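Local coordinates for protein capsid (Human calicivirus NLV/Boxer/2001/US, PDB 4RDL) that forms the protruding P domain of the norovirus capsid and, as a dimer, binds histo-blood group glycans such as the Lewis y tetrasaccharide, at residues A[25-29]-A[48-52]; A[118-123]-A[163-169]; A[182-186]-A[223-229]. All coordinates share one frame; numbering follows the deposited sequence.

Interaction 1 is fully buried, its centre about 2 Å from the centre of the chain, and joins two irregular loops through an arginine-on-phenylalanine stack and bridging waters. Interaction 2, about 25 Å away between centres, is partly buried; there two neighbouring strands pair through their backbones, with an edge-to-face phenylalanine pair, aliphatic contacts and salt-bridged lysines around the pairing. Interaction 3, whose centre is about 15 Å from that of interaction 1, packs leucines against a turn that carries part of a glycan pocket. Interactions 1 and 3 touch, the arginine of the stack reaching a backbone carbonyl of the loop 182-186. Interactions 2 and 3 both reach the second subunit.

Interaction 1 (A[25-29]-A[48-52]); sequences SNSRV and FQNGR
Arg28 lies flat on the ring of Phe48, a cation-pi stack between two irregular loops of the P domain: residues 25-29 precede strand 35-38 and residues 48-52 follow it. The guanidinium and ring planes differ by only 14°, with centres 4.0 Å apart. The overlap is offset: Arg28 NH1 sits over the rim at 3.2 Å from Phe48 CE1, while Arg28 CD adds a CH-pi contact over the same ring. A bend at chi3 (75°) lays the guanidinium over the ring. In the next shell, Asp109 takes Arg28 NE in a salt bridge and also accepts from the backbone N of Gln49, so one carboxylate ties both loops. The carbonyl of Leu185 in the loop 182-186 accepts from NH1.

Beside the stack the Ser27 side chain presses on the Gly51 backbone, Ser27 CB 3.3 Å from Gly51 CA. No direct hydrogen bond spans the loops; three waters do so instead. One donates to both Ser27 OG, which also bonds Leu233 O, and Asn50 O; another joins Arg28 O to Asn50 ND2. Thr62 and Phe107 O hold the Asn50 amide. Arg28 itself is set by an Asx turn, in which Asn26 OD1 accepts the Arg28 N-H at 2.9 Å on an in-plane lone pair.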
loop_
_atom_site.group_PDB
_atom_site.type_symbol
_atom_site.label_atom_id
_atom_site.label_comp_id
_atom_site.label_asym_id
_atom_site.label_seq_id
_atom_site.Cartn_x
_atom_site.Cartn_y
_atom_site.Cartn_z
ATOM N N SER A 25 -4.871 -4.006 4.769
ATOM C CA SER A 25 -5.317 -3.741 3.414
ATOM C C SER A 25 -5.944 -4.952 2.730
ATOM O O SER A 25 -5.561 -6.097 2.963
ATOM C CB SER A 25 -4.118 -3.278 2.570
ATOM O OG SER A 25 -4.505 -2.959 1.232
ATOM N N ASN A 26 -6.912 -4.687 1.864
ATOM C CA ASN A 26 -7.348 -5.651 0.870
ATOM C C ASN A 26 -6.109 -6.086 0.072
ATOM O O ASN A 26 -5.152 -5.317 -0.072
ATOM C CB ASN A 26 -8.380 -4.965 -0.044
ATOM C CG ASN A 26 -9.284 -5.939 -0.782
ATOM O OD1 ASN A 26 -8.878 -6.592 -1.746
ATOM N ND2 ASN A 26 -10.544 -6.003 -0.355
ATOM N N SER A 27 -6.114 -7.305 -0.458
ATOM C CA SER A 27 -4.996 -7.759 -1.291
ATOM C C SER A 27 -5.222 -7.590 -2.796
ATOM O O SER A 27 -4.304 -7.838 -3.590
ATOM C CB SER A 27 -4.643 -9.214 -0.971
ATOM O OG SER A 27 -5.810 -10.022 -1.022
ATOM N N ARG A 28 -6.417 -7.148 -3.189
ATOM C CA ARG A 28 -6.733 -6.941 -4.611
ATOM C C ARG A 28 -6.840 -5.469 -5.014
ATOM O O ARG A 28 -6.728 -5.137 -6.194
ATOM C CB ARG A 28 -8.026 -7.666 -4.975
ATOM C CG ARG A 28 -7.909 -9.173 -4.873
ATOM C CD ARG A 28 -9.221 -9.842 -5.241
ATOM N NE ARG A 28 -9.468 -9.825 -6.675
ATOM C CZ ARG A 28 -10.671 -9.954 -7.227
ATOM N NH1 ARG A 28 -11.753 -10.055 -6.453
ATOM N NH2 ARG A 28 -10.791 -9.975 -8.550
ATOM N N VAL A 29 -7.099 -4.596 -4.039
ATOM C CA VAL A 29 -6.994 -3.146 -4.220
ATOM C C VAL A 29 -6.331 -2.591 -2.964
ATOM O O VAL A 29 -6.438 -3.195 -1.895
ATOM C CB VAL A 29 -8.373 -2.469 -4.411
ATOM C CG1 VAL A 29 -8.972 -2.829 -5.769
ATOM C CG2 VAL A 29 -9.319 -2.853 -3.282
ATOM N N PHE A 48 -8.594 -15.734 -7.357
ATOM C CA PHE A 48 -7.870 -14.475 -7.370
ATOM C C PHE A 48 -6.392 -14.760 -7.597
ATOM O O PHE A 48 -5.892 -15.822 -7.209
ATOM C CB PHE A 48 -8.081 -13.723 -6.055
ATOM C CG PHE A 48 -9.527 -13.569 -5.679
ATOM C CD1 PHE A 48 -10.489 -13.368 -6.655
ATOM C CD2 PHE A 48 -9.924 -13.650 -4.352
ATOM C CE1 PHE A 48 -11.833 -13.242 -6.311
ATOM C CE2 PHE A 48 -11.252 -13.516 -4.003
ATOM C CZ PHE A 48 -12.212 -13.327 -4.983
ATOM N N GLN A 49 -5.695 -13.827 -8.241
ATOM C CA GLN A 49 -4.271 -13.998 -8.484
ATOM C C GLN A 49 -3.436 -13.149 -7.536
ATOM O O GLN A 49 -2.244 -13.408 -7.348
ATOM C CB GLN A 49 -3.939 -13.695 -9.942
ATOM C CG GLN A 49 -4.606 -14.673 -10.889
ATOM C CD GLN A 49 -4.232 -16.104 -10.564
ATOM O OE1 GLN A 49 -3.050 -16.450 -10.522
ATOM N NE2 GLN A 49 -5.236 -16.944 -10.312
ATOM N N ASN A 50 -4.069 -12.134 -6.954
ATOM C CA ASN A 50 -3.463 -11.358 -5.885
ATOM C C ASN A 50 -3.969 -11.836 -4.524
ATOM O O ASN A 50 -5.024 -12.472 -4.438
ATOM C CB ASN A 50 -3.701 -9.863 -6.098
ATOM C CG ASN A 50 -2.874 -9.311 -7.245
ATOM O OD1 ASN A 50 -1.716 -9.700 -7.421
ATOM N ND2 ASN A 50 -3.461 -8.423 -8.037
ATOM N N GLY A 51 -3.199 -11.556 -3.475
ATOM C CA GLY A 51 -3.482 -12.062 -2.137
ATOM C C GLY A 51 -3.321 -13.565 -1.995
ATOM O O GLY A 51 -3.910 -14.153 -1.081
ATOM N N ARG A 52 -2.537 -14.186 -2.880
ATOM C CA ARG A 52 -2.360 -15.638 -2.883
ATOM C C ARG A 52 -0.979 -16.036 -2.364
ATOM O O ARG A 52 0.047 -15.605 -2.903
ATOM C CB ARG A 52 -2.563 -16.208 -4.292
ATOM C CG ARG A 52 -3.902 -15.856 -4.932
ATOM C CD ARG A 52 -5.090 -16.437 -4.145
ATOM N NE ARG A 52 -5.032 -17.895 -3.987
ATOM C CZ ARG A 52 -5.586 -18.770 -4.828
ATOM N NH1 ARG A 52 -6.257 -18.346 -5.890
ATOM N NH2 ARG A 52 -5.481 -20.076 -4.597
HETATM O O HOH W 1 -1.742 -8.997 -3.296
HETATM O O HOH W 2 -7.074 -12.413 -2.534
HETATM O O HOH W 3 -6.045 -7.072 -8.074
#

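Interaction 2 (A[118-123]-A[163-169]); sequences TFVKIN and FVGKEVV
Val120 and Val169 form an antiparallel hydrogen-bonded pair, each backbone N 3.0 Å from the other's O (Val120 N to Val169 O and Val169 N to Val120 O), while the short strands 118-121 and 167-169 run at 138° to one another. Beyond the last bridge, Lys121 with Val168, Ile122 N continues the pairing to Glu167 O, though the donor is tilted 29° from the carbonyl plane; a water donating to that same oxygen and accepting from Asn123 N extends the link past the strand end.

The aromatic side chains make a T-shaped pair. Phe119 directs its CE1-CZ edge at the centre of one face of Phe163, with planes at 85° and centroids 4.8 Å apart. Phe119 CD1 also meets Val168 CG1. Lys121 crosses at the rim of the Phe163 ring, where its CG lies in the ring plane, 3.8 Å from Phe163 CD1. Among the aliphatic groups, the methyls Val120 CG2 and Val169 CG2 press together at 3.4 Å, and Ile122 CG1 rests on Val169 CG1. The extended Glu167 chain crosses Ile122 CG2 at a slant, its carboxylate being paired with Arg74. The amines of Lys121 and Lys166, NZ to NZ 5.6 Å, both form salt bridges with Glu126, one to each carboxylate oxygen.

In the seven-stranded antiparallel sheet, strand 113-121 lies between strands 133-139 and 167-177. Phe163 and Val169 also touch strand 72-80, beyond 167-177, while Ile122 and Val169 pack on Met31 of the second subunit.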
loop_
_atom_site.group_PDB
_atom_site.type_symbol
_atom_site.label_atom_id
_atom_site.label_comp_id
_atom_site.label_asym_id
_atom_site.label_seq_id
_atom_site.Cartn_x
_atom_site.Cartn_y
_atom_site.Cartn_z
ATOM N N THR A 118 -4.849 5.589 -13.749
ATOM C CA THR A 118 -4.154 6.860 -13.714
ATOM C C THR A 118 -2.673 6.534 -13.837
ATOM O O THR A 118 -2.215 5.536 -13.290
ATOM C CB THR A 118 -4.449 7.602 -12.409
ATOM O OG1 THR A 118 -5.812 8.043 -12.423
ATOM C CG2 THR A 118 -3.538 8.811 -12.250
ATOM N N PHE A 119 -1.912 7.346 -14.564
ATOM C CA PHE A 119 -0.497 7.041 -14.713
ATOM C C PHE A 119 0.398 8.266 -14.654
ATOM O O PHE A 119 -0.051 9.400 -14.856
ATOM C CB PHE A 119 -0.216 6.230 -15.988
ATOM C CG PHE A 119 -0.466 6.982 -17.272
ATOM C CD1 PHE A 119 0.502 7.829 -17.805
ATOM C CD2 PHE A 119 -1.661 6.827 -17.959
ATOM C CE1 PHE A 119 0.272 8.506 -18.990
ATOM C CE2 PHE A 119 -1.890 7.493 -19.149
ATOM C CZ PHE A 119 -0.926 8.335 -19.660
ATOM N N VAL A 120 1.674 8.017 -14.374
ATOM C CA VAL A 120 2.688 9.058 -14.387
ATOM C C VAL A 120 3.952 8.542 -15.061
ATOM O O VAL A 120 4.302 7.363 -14.933
ATOM C CB VAL A 120 3.041 9.529 -12.953
ATOM C CG1 VAL A 120 1.841 10.239 -12.305
ATOM C CG2 VAL A 120 3.531 8.372 -12.081
ATOM N N LYS A 121 4.639 9.426 -15.779
ATOM C CA LYS A 121 5.985 9.107 -16.241
ATOM C C LYS A 121 6.872 8.823 -15.032
ATOM O O LYS A 121 6.707 9.445 -13.975
ATOM C CB LYS A 121 6.550 10.270 -17.064
ATOM C CG LYS A 121 5.803 10.494 -18.369
ATOM C CD LYS A 121 6.547 11.462 -19.295
ATOM C CE LYS A 121 6.630 12.852 -18.692
ATOM N NZ LYS A 121 7.230 13.829 -19.673
ATOM N N ILE A 122 7.791 7.870 -15.169
ATOM C CA ILE A 122 8.584 7.424 -14.021
ATOM C C ILE A 122 10.107 7.535 -14.224
ATOM O O ILE A 122 10.869 7.328 -13.293
ATOM C CB ILE A 122 8.155 5.991 -13.576
ATOM C CG1 ILE A 122 8.596 5.685 -12.135
ATOM C CG2 ILE A 122 8.625 4.937 -14.572
ATOM C CD1 ILE A 122 8.022 6.644 -11.107
ATOM N N ASN A 123 10.543 7.862 -15.436
ATOM C CA ASN A 123 11.957 8.140 -15.674
ATOM C C ASN A 123 12.316 9.494 -15.060
ATOM O O ASN A 123 11.694 10.505 -15.381
ATOM C CB ASN A 123 12.236 8.141 -17.181
ATOM C CG ASN A 123 13.718 8.214 -17.518
ATOM O OD1 ASN A 123 14.527 8.716 -16.749
ATOM N ND2 ASN A 123 14.067 7.727 -18.701
ATOM N N PHE A 163 3.118 10.506 -24.634
ATOM C CA PHE A 163 3.696 9.455 -23.796
ATOM C C PHE A 163 4.282 8.289 -24.579
ATOM O O PHE A 163 4.894 7.393 -23.997
ATOM C CB PHE A 163 2.658 8.935 -22.795
ATOM C CG PHE A 163 2.150 9.989 -21.862
ATOM C CD1 PHE A 163 2.972 10.497 -20.867
ATOM C CD2 PHE A 163 0.861 10.479 -21.981
ATOM C CE1 PHE A 163 2.525 11.473 -20.001
ATOM C CE2 PHE A 163 0.399 11.461 -21.115
ATOM C CZ PHE A 163 1.229 11.959 -20.127
ATOM N N VAL A 164 4.105 8.291 -25.893
ATOM C CA VAL A 164 4.655 7.214 -26.704
ATOM C C VAL A 164 6.173 7.205 -26.564
ATOM O O VAL A 164 6.833 8.227 -26.752
ATOM C CB VAL A 164 4.233 7.321 -28.181
ATOM C CG1 VAL A 164 4.990 6.311 -29.026
ATOM C CG2 VAL A 164 2.727 7.109 -28.305
ATOM N N GLY A 165 6.708 6.043 -26.207
ATOM C CA GLY A 165 8.131 5.886 -25.977
ATOM C C GLY A 165 8.550 6.117 -24.537
ATOM O O GLY A 165 9.709 5.897 -24.197
ATOM N N LYS A 166 7.613 6.552 -23.693
ATOM C CA LYS A 166 7.930 6.881 -22.305
ATOM C C LYS A 166 7.535 5.760 -21.351
ATOM O O LYS A 166 6.516 5.097 -21.549
ATOM C CB LYS A 166 7.208 8.155 -21.860
ATOM C CG LYS A 166 7.337 9.338 -22.801
ATOM C CD LYS A 166 8.744 9.850 -22.877
ATOM C CE LYS A 166 8.772 11.198 -23.607
ATOM N NZ LYS A 166 10.149 11.627 -23.949
ATOM N N GLU A 167 8.341 5.568 -20.311
ATOM C CA GLU A 167 8.016 4.604 -19.269
ATOM C C GLU A 167 7.099 5.238 -18.238
ATOM O O GLU A 167 7.341 6.351 -17.763
ATOM C CB GLU A 167 9.268 4.068 -18.579
ATOM C CG GLU A 167 8.992 2.786 -17.807
ATOM C CD GLU A 167 10.159 2.303 -16.983
ATOM O OE1 GLU A 167 11.068 3.105 -16.700
ATOM O OE2 GLU A 167 10.157 1.110 -16.605
ATOM N N VAL A 168 6.031 4.521 -17.909
ATOM C CA VAL A 168 5.059 5.012 -16.934
ATOM C C VAL A 168 4.756 3.957 -15.883
ATOM O O VAL A 168 4.958 2.763 -16.107
ATOM C CB VAL A 168 3.728 5.453 -17.616
ATOM C CG1 VAL A 168 3.975 6.563 -18.645
ATOM C CG2 VAL A 168 2.999 4.262 -18.257
ATOM N N VAL A 169 4.285 4.415 -14.727
ATOM C CA VAL A 169 3.636 3.535 -13.767
ATOM C C VAL A 169 2.152 3.873 -13.738
ATOM O O VAL A 169 1.762 5.053 -13.785
ATOM C CB VAL A 169 4.273 3.629 -12.367
ATOM C CG1 VAL A 169 5.660 3.017 -12.378
ATOM C CG2 VAL A 169 4.328 5.051 -11.880
HETATM O O HOH W 4 11.106 7.204 -20.456
HETATM O O HOH W 5 9.181 8.360 -18.186
#

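Interaction 3 (A[182-186]-A[223-229]); sequences TLNLW and TVSNPKV
A type II beta turn from Thr223 to Asn226 carries Val224, a residue of the bound glycan's pocket, and the loop 182-186 packs against this turn and the start of strand 228-231. Leu183 and Leu185 carry the contact, which has no direct hydrogen bond across it. Leu183 extends its CG anti to the backbone N (chi1 -179°), which brings CD2 to 3.4 Å from Val224 O and against Thr223 CB, the two side chains crossing at about a right angle. Nearer its root, Leu183 CB meets Ser225 OG.

Leu185 divides its methyls between two surfaces. CD2 touches the methyl Thr223 CG2 at 3.8 Å, whereas CD1 reaches backbone oxygens, Lys228 O at 3.4 Å and Asn226 O slightly farther off. Leu185 thus spans the turn and the strand that follows it. Strand 167-177 adds to the packing: Leu183 and Thr223 both touch Val175, and Leu183 also meets Asn177, a pocket residue.

Several bonds hold the turn in shape. Asn226 N closes it onto Thr223 O, Thr223 OG1 donates back to Asn226 O at 2.7 Å, from 37° above the carbonyl plane, and Ser225 OG donates to Val224 O. On the opposing loop an Asx turn joins Trp186 N to Asn184 OD1, again with the donor well out of plane. Val224 points away from the loop 182-186; its side chain is about 4 Å from a bound fucose and also packs on Thr129 of the second subunit, placing the turn in the dimer interface, where the Ser225 backbone also hydrogen-bonds the second subunit. Polar linkage across the contact is through water: one molecule accepts from Leu183 N and donates to Ser225 OG, 2.8 Å from each of these two atoms.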
loop_
_atom_site.group_PDB
_atom_site.type_symbol
_atom_site.label_atom_id
_atom_site.label_comp_id
_atom_site.label_asym_id
_atom_site.label_seq_id
_atom_site.Cartn_x
_atom_site.Cartn_y
_atom_site.Cartn_z
ATOM N N THR A 182 -21.980 -7.915 -17.249
ATOM C CA THR A 182 -22.006 -7.419 -15.877
ATOM C C THR A 182 -20.579 -7.408 -15.339
ATOM O O THR A 182 -19.705 -8.110 -15.857
ATOM C CB THR A 182 -22.879 -8.288 -14.969
ATOM O OG1 THR A 182 -22.358 -9.622 -14.939
ATOM C CG2 THR A 182 -24.306 -8.317 -15.485
ATOM N N LEU A 183 -20.343 -6.602 -14.312
ATOM C CA LEU A 183 -19.041 -6.581 -13.660
ATOM C C LEU A 183 -18.928 -7.772 -12.722
ATOM O O LEU A 183 -19.678 -7.882 -11.744
ATOM C CB LEU A 183 -18.832 -5.268 -12.905
ATOM C CG LEU A 183 -17.484 -5.102 -12.197
ATOM C CD1 LEU A 183 -16.312 -5.242 -13.178
ATOM C CD2 LEU A 183 -17.426 -3.761 -11.480
ATOM N N ASN A 184 -18.011 -8.677 -13.039
ATOM C CA ASN A 184 -17.840 -9.915 -12.284
ATOM C C ASN A 184 -16.496 -9.915 -11.567
ATOM O O ASN A 184 -15.445 -10.108 -12.187
ATOM C CB ASN A 184 -17.949 -11.116 -13.230
ATOM C CG ASN A 184 -17.714 -12.441 -12.532
ATOM O OD1 ASN A 184 -17.576 -12.503 -11.313
ATOM N ND2 ASN A 184 -17.676 -13.518 -13.312
ATOM N N LEU A 185 -16.534 -9.684 -10.258
ATOM C CA LEU A 185 -15.314 -9.570 -9.466
ATOM C C LEU A 185 -14.638 -10.917 -9.188
ATOM O O LEU A 185 -13.579 -10.963 -8.551
ATOM C CB LEU A 185 -15.588 -8.807 -8.168
ATOM C CG LEU A 185 -16.175 -7.406 -8.360
ATOM C CD1 LEU A 185 -16.261 -6.693 -7.014
ATOM C CD2 LEU A 185 -15.348 -6.590 -9.350
ATOM N N TRP A 186 -15.249 -11.995 -9.676
ATOM C CA TRP A 186 -14.688 -13.343 -9.586
ATOM C C TRP A 186 -14.123 -13.840 -10.926
ATOM O O TRP A 186 -13.548 -14.927 -10.995
ATOM C CB TRP A 186 -15.747 -14.331 -9.081
ATOM C CG TRP A 186 -15.858 -14.424 -7.571
ATOM C CD1 TRP A 186 -15.328 -15.392 -6.761
ATOM C CD2 TRP A 186 -16.555 -13.519 -6.707
ATOM N NE1 TRP A 186 -15.652 -15.143 -5.448
ATOM C CE2 TRP A 186 -16.403 -14.000 -5.387
ATOM C CE3 TRP A 186 -17.297 -12.351 -6.919
ATOM C CZ2 TRP A 186 -16.962 -13.355 -4.288
ATOM C CZ3 TRP A 186 -17.842 -11.711 -5.830
ATOM C CH2 TRP A 186 -17.672 -12.215 -4.526
ATOM N N THR A 223 -15.397 -0.088 -7.796
ATOM C CA THR A 223 -15.809 -1.060 -8.799
ATOM C C THR A 223 -17.284 -0.746 -9.061
ATOM O O THR A 223 -18.191 -1.236 -8.366
ATOM C CB THR A 223 -15.613 -2.515 -8.314
ATOM O OG1 THR A 223 -15.836 -2.577 -6.904
ATOM C CG2 THR A 223 -14.185 -3.018 -8.614
ATOM N N VAL A 224 -17.518 0.128 -10.032
ATOM C CA VAL A 224 -18.841 0.708 -10.231
ATOM C C VAL A 224 -19.850 -0.361 -10.641
ATOM O O VAL A 224 -19.586 -1.166 -11.536
ATOM C CB VAL A 224 -18.767 1.872 -11.236
ATOM C CG1 VAL A 224 -20.153 2.403 -11.583
ATOM C CG2 VAL A 224 -17.890 2.983 -10.666
ATOM N N SER A 225 -20.997 -0.346 -9.955
ATOM C CA SER A 225 -22.069 -1.360 -10.014
ATOM C C SER A 225 -21.935 -2.492 -8.985
ATOM O O SER A 225 -22.896 -3.221 -8.727
ATOM C CB SER A 225 -22.328 -1.913 -11.428
ATOM O OG SER A 225 -21.450 -2.980 -11.756
ATOM N N ASN A 226 -20.750 -2.626 -8.388
ATOM C CA ASN A 226 -20.542 -3.567 -7.289
ATOM C C ASN A 226 -19.353 -3.122 -6.453
ATOM O O ASN A 226 -18.269 -3.702 -6.542
ATOM C CB ASN A 226 -20.310 -4.985 -7.807
ATOM C CG ASN A 226 -20.493 -6.034 -6.723
ATOM O OD1 ASN A 226 -20.399 -5.732 -5.534
ATOM N ND2 ASN A 226 -20.761 -7.269 -7.128
ATOM N N PRO A 227 -19.552 -2.071 -5.645
ATOM C CA PRO A 227 -18.436 -1.384 -4.987
ATOM C C PRO A 227 -17.985 -2.066 -3.697
ATOM O O PRO A 227 -17.708 -1.405 -2.698
ATOM C CB PRO A 227 -19.007 0.008 -4.705
ATOM C CG PRO A 227 -20.476 -0.241 -4.513
ATOM C CD PRO A 227 -20.824 -1.341 -5.495
ATOM N N LYS A 228 -17.892 -3.389 -3.739
ATOM C CA LYS A 228 -17.425 -4.158 -2.596
ATOM C C LYS A 228 -16.459 -5.213 -3.121
ATOM O O LYS A 228 -16.880 -6.225 -3.678
ATOM C CB LYS A 228 -18.612 -4.803 -1.860
ATOM C CG LYS A 228 -18.231 -5.608 -0.610
ATOM C CD LYS A 228 -19.457 -6.204 0.091
ATOM C CE LYS A 228 -20.334 -5.125 0.707
ATOM N NZ LYS A 228 -19.796 -4.603 2.000
ATOM N N VAL A 229 -15.163 -4.955 -2.967
ATOM C CA VAL A 229 -14.140 -5.846 -3.510
ATOM C C VAL A 229 -13.786 -6.937 -2.507
ATOM O O VAL A 229 -13.348 -6.644 -1.397
ATOM C CB VAL A 229 -12.862 -5.075 -3.890
ATOM C CG1 VAL A 229 -11.732 -6.045 -4.270
ATOM C CG2 VAL A 229 -13.149 -4.094 -5.023
HETATM O O HOH W 6 -22.434 -5.137 -13.174
HETATM O O HOH W 7 -21.914 -7.298 -10.333
#